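Local structure of putative uncharacterized protein (Chaetomium thermophilum, 5T8V) at residues M260-F265 / S307-R312; L313-A318 / D526-S531. The protein probably acts as a cohesin loader that associates with chromatin, this chain being its C-terminal HEAT-repeat fragment. All blocks are in the same frame, centred on the assembly; numbering follows the deposited sequence.

Contact 1: residues M260-F265 / S307-R312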
# COMPACT_ATOMS: atom_id res chain seq x y z
N MET A 260 -4.21 47.78 4.82
CA MET A 260 -3.42 48.67 3.97
C MET A 260 -2.89 47.93 2.75
O MET A 260 -2.97 48.44 1.62
CB MET A 260 -2.27 49.27 4.78
CG MET A 260 -1.53 50.39 4.06
SD MET A 260 -0.24 51.14 5.07
CE MET A 260 -1.22 51.96 6.33
N ILE A 261 -2.35 46.72 2.95
CA ILE A 261 -1.80 45.97 1.82
C ILE A 261 -2.90 45.60 0.84
O ILE A 261 -2.69 45.62 -0.38
CB ILE A 261 -1.05 44.72 2.32
CG1 ILE A 261 0.14 45.14 3.19
CG2 ILE A 261 -0.57 43.89 1.13
CD1 ILE A 261 0.86 43.97 3.84
N CYS A 262 -4.08 45.23 1.34
CA CYS A 262 -5.20 44.96 0.44
C CYS A 262 -5.57 46.19 -0.36
O CYS A 262 -5.89 46.10 -1.56
CB CYS A 262 -6.41 44.46 1.23
SG CYS A 262 -6.19 42.80 1.89
N GLN A 263 -5.54 47.37 0.27
CA GLN A 263 -5.87 48.59 -0.44
C GLN A 263 -4.86 48.87 -1.56
O GLN A 263 -5.25 49.07 -2.71
CB GLN A 263 -5.92 49.76 0.54
CG GLN A 263 -7.31 50.01 1.07
CD GLN A 263 -8.14 50.83 0.11
OE1 GLN A 263 -7.96 52.04 0.02
NE2 GLN A 263 -9.04 50.18 -0.61
N ILE A 264 -3.57 48.87 -1.23
CA ILE A 264 -2.55 49.08 -2.26
C ILE A 264 -2.71 48.04 -3.37
O ILE A 264 -2.63 48.37 -4.56
CB ILE A 264 -1.14 49.02 -1.63
CG1 ILE A 264 -0.99 50.13 -0.58
CG2 ILE A 264 -0.07 49.15 -2.71
CD1 ILE A 264 0.31 50.06 0.21
N PHE A 265 -2.94 46.79 -2.99
CA PHE A 265 -3.09 45.71 -3.97
C PHE A 265 -4.28 45.95 -4.89
O PHE A 265 -4.23 45.60 -6.07
CB PHE A 265 -3.24 44.38 -3.23
CG PHE A 265 -3.38 43.19 -4.13
CD1 PHE A 265 -4.63 42.79 -4.59
CD2 PHE A 265 -2.27 42.45 -4.50
CE1 PHE A 265 -4.76 41.69 -5.41
CE2 PHE A 265 -2.40 41.34 -5.32
CZ PHE A 265 -3.65 40.96 -5.77
N SER A 307 -0.84 33.75 5.42
CA SER A 307 -1.91 33.01 4.75
C SER A 307 -3.18 33.85 4.70
O SER A 307 -3.79 34.01 3.63
CB SER A 307 -2.17 31.69 5.48
OG SER A 307 -1.03 30.85 5.45
N ALA A 308 -3.57 34.42 5.84
CA ALA A 308 -4.76 35.26 5.88
C ALA A 308 -4.65 36.41 4.89
O ALA A 308 -5.63 36.75 4.20
CB ALA A 308 -4.98 35.79 7.29
N LEU A 309 -3.47 37.03 4.80
CA LEU A 309 -3.31 38.15 3.88
C LEU A 309 -3.42 37.69 2.43
O LEU A 309 -4.12 38.31 1.63
CB LEU A 309 -1.98 38.86 4.12
CG LEU A 309 -1.67 39.98 3.11
CD1 LEU A 309 -2.74 41.07 3.18
CD2 LEU A 309 -0.30 40.56 3.35
N ILE A 310 -2.70 36.62 2.08
CA ILE A 310 -2.79 36.08 0.72
C ILE A 310 -4.24 35.86 0.33
O ILE A 310 -4.71 36.37 -0.70
CB ILE A 310 -1.98 34.77 0.63
CG1 ILE A 310 -0.48 35.05 0.74
CG2 ILE A 310 -2.30 34.01 -0.66
CD1 ILE A 310 0.13 35.78 -0.44
N MET A 311 -4.98 35.12 1.16
CA MET A 311 -6.37 34.84 0.83
C MET A 311 -7.17 36.13 0.70
O MET A 311 -7.96 36.29 -0.24
CB MET A 311 -6.98 33.93 1.90
CG MET A 311 -6.22 32.61 2.04
SD MET A 311 -6.84 31.59 3.38
CE MET A 311 -8.36 31.06 2.65
N ARG A 312 -6.96 37.08 1.62
CA ARG A 312 -7.65 38.37 1.52
C ARG A 312 -7.39 39.03 0.18
O ARG A 312 -8.31 39.54 -0.46
CB ARG A 312 -7.21 39.28 2.67
CG ARG A 312 -7.89 39.00 3.99
CD ARG A 312 -7.76 40.17 4.94
NE ARG A 312 -8.40 41.37 4.42
CZ ARG A 312 -8.40 42.54 5.05
NH1 ARG A 312 -7.79 42.68 6.22
NH2 ARG A 312 -9.01 43.59 4.50
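Leu-309 swings CG opposite its own backbone N (chi1 175°), which carries both methyls across to Ile-261 and Cys-262 on the facing helix. Ile-261 answers with two branches, the methyl CG2 and the longer arm that ends in CD1. CD1 meets Leu-309 CD2 at 3.6 Å, and Ile-261 CG2 touches the same CD2 at 4.0 Å, so the isoleucine straddles one methyl as the two side chains cross at about a right angle. The other methyl, Leu-309 CD1, sits 4.1 Å from Cys-262 SG. That sulfur also lies over one face of the Arg-312 guanidinium, 3.7 Å from Arg-312 NE, and rests against the CB of the same arginine. A bend at chi3 (62°) folds the arginine chain back toward the 260-265 helix, where NH1 makes a salt bridge to Asp-259, one residue ahead of the segment. The buried charge therefore has a mate, and the sulfur has a flat group to lie on. Behind the apolar pair, Ile-279 of helix 272-282 touches both Ile-261 and Leu-309, and Leu-232 of helix 218-232 backs the leucine. With an alanine here in place of Leu-309, both methyls would be gone and a gap would probably open between Ile-261, Cys-262 and Ile-279. The axes of the two segments approach to 10.2 Å and cross at -31°, running broadly the same way: a buried, largely apolar helix-to-helix interface, with one salt-bridged arginine at its edge, of the kind that builds the all-helical solenoid of HEAT-repeat proteins.

Contact 2: residues L313-A318 / D526-S531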
# COMPACT_ATOMS: atom_id res chain seq x y z
N LEU A 313 -6.13 39.05 -0.26
CA LEU A 313 -5.80 39.61 -1.56
C LEU A 313 -6.55 38.88 -2.67
O LEU A 313 -6.98 39.50 -3.65
CB LEU A 313 -4.29 39.54 -1.81
CG LEU A 313 -3.38 40.32 -0.86
CD1 LEU A 313 -1.94 40.24 -1.34
CD2 LEU A 313 -3.82 41.76 -0.73
N VAL A 314 -6.71 37.56 -2.53
CA VAL A 314 -7.47 36.82 -3.54
C VAL A 314 -8.93 37.24 -3.53
O VAL A 314 -9.59 37.20 -4.57
CB VAL A 314 -7.31 35.31 -3.33
CG1 VAL A 314 -8.20 34.53 -4.30
CG2 VAL A 314 -5.86 34.90 -3.50
N GLN A 315 -9.47 37.63 -2.37
CA GLN A 315 -10.89 37.98 -2.30
C GLN A 315 -11.17 39.46 -2.56
O GLN A 315 -12.33 39.83 -2.71
CB GLN A 315 -11.49 37.61 -0.93
CG GLN A 315 -10.75 36.52 -0.19
CD GLN A 315 -11.59 35.83 0.86
OE1 GLN A 315 -11.52 34.61 1.02
NE2 GLN A 315 -12.37 36.61 1.60
N THR A 316 -10.14 40.30 -2.60
CA THR A 316 -10.35 41.70 -2.98
C THR A 316 -10.77 41.85 -4.44
O THR A 316 -11.13 42.96 -4.84
CB THR A 316 -9.09 42.53 -2.74
OG1 THR A 316 -7.97 41.93 -3.42
CG2 THR A 316 -8.79 42.65 -1.25
N SER A 317 -10.74 40.77 -5.22
CA SER A 317 -11.07 40.85 -6.64
C SER A 317 -12.38 41.58 -6.87
O SER A 317 -12.48 42.42 -7.78
CB SER A 317 -11.13 39.44 -7.23
OG SER A 317 -9.92 38.75 -6.98
N ALA A 318 -13.40 41.28 -6.07
CA ALA A 318 -14.68 41.97 -6.17
C ALA A 318 -14.64 43.36 -5.55
O ALA A 318 -15.67 44.06 -5.58
CB ALA A 318 -15.77 41.14 -5.49
N ASP A 526 -16.06 45.57 8.70
CA ASP A 526 -15.03 44.55 8.57
C ASP A 526 -14.68 44.37 7.09
O ASP A 526 -15.47 43.83 6.32
CB ASP A 526 -15.51 43.24 9.18
CG ASP A 526 -14.37 42.33 9.58
OD1 ASP A 526 -13.28 42.44 9.00
OD2 ASP A 526 -14.57 41.49 10.49
N ALA A 527 -13.49 44.84 6.70
CA ALA A 527 -13.08 44.76 5.31
C ALA A 527 -12.93 43.31 4.85
O ALA A 527 -13.33 42.96 3.73
CB ALA A 527 -11.78 45.53 5.10
N GLN A 528 -12.34 42.47 5.70
CA GLN A 528 -12.16 41.07 5.34
C GLN A 528 -13.50 40.39 5.09
O GLN A 528 -13.69 39.71 4.06
CB GLN A 528 -11.38 40.36 6.45
CG GLN A 528 -11.13 38.88 6.21
CD GLN A 528 -12.32 38.01 6.56
OE1 GLN A 528 -12.96 37.44 5.68
NE2 GLN A 528 -12.63 37.92 7.85
N LEU A 529 -14.45 40.56 6.01
CA LEU A 529 -15.73 39.87 5.88
C LEU A 529 -16.53 40.40 4.70
O LEU A 529 -17.21 39.62 4.00
CB LEU A 529 -16.52 40.03 7.19
CG LEU A 529 -17.43 38.87 7.63
CD1 LEU A 529 -16.67 37.55 7.73
CD2 LEU A 529 -18.06 39.22 8.96
N SER A 530 -16.46 41.70 4.43
CA SER A 530 -17.17 42.25 3.28
C SER A 530 -16.53 41.81 1.97
O SER A 530 -17.24 41.62 0.97
CB SER A 530 -17.21 43.78 3.36
OG SER A 530 -15.90 44.32 3.34
N SER A 531 -15.21 41.63 1.96
CA SER A 531 -14.56 41.06 0.78
C SER A 531 -15.03 39.63 0.55
O SER A 531 -15.34 39.24 -0.58
CB SER A 531 -13.04 41.12 0.93
OG SER A 531 -12.59 40.18 1.89
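The flat carboxamide of Gln-315 turns its nitrogen toward Ser-531 and gives its oxygen to a third helix. Within the helical HEAT-repeat fold, this is where the C-terminal end of helix 305-315 meets the first turns of helix 527-550, which has Asp-526 at its N-cap position. NE2 of Gln-315 stands 3.6 Å from Ser-531 OG, too far to count as a bond, and 4.2 Å from the backbone O of Gln-528. At the other end of the amide, OE1 accepts from the backbone N of Ala-423, where helix 423-440 begins; this fixes which way the group is turned. Pro-422, in the loop just before helix 423-440, and Ala-532 and Phe-535 of helix 527-550 also touch the glutamine side chain.

Contact is made by few atoms. Beyond CG the glutamine chain is extended, which brings the amide alongside the first turn of helix 527-550, while its CB stays close enough to lie 4.0 Å from Ser-531 OG. In return, Ser-531 CB faces the backbone O of Gln-315 at 3.9 Å. The serine hydroxyl sits between its own N and carbonyl carbon (chi1 72°), a setting that points it back at the Gln-528 carbonyl of its own helix; the separation there is implausibly short, so the hydrogen bond is doubtful in detail. Ser-531 O accepts from Thr-534 OG1. Just after Gln-315, Thr-316 OG1 donates to Leu-313 O over 2.6 Å, tilted 31° from the carbonyl plane.

Overall arrangement
Both contacts use helix 305-315, contact 1 near its middle and contact 2 at its C-terminal end, and their centres are about 8 Å apart. Contact 1 is fully buried, joining this helix to helix 247-267 through methyls, a sulfur and a salt-bridged arginine. Contact 2 is only partly buried and reaches helix 527-550, more than 200 residues along the chain, through amide, hydroxyl and backbone groups; the unmodelled residues 320-345 follow soon after its first segment. The two also touch directly: Arg-312 NH2 packs against Ala-527 CB at 3.4 Å, and Leu-313 CD2 lies 3.7 Å from Cys-262 CA.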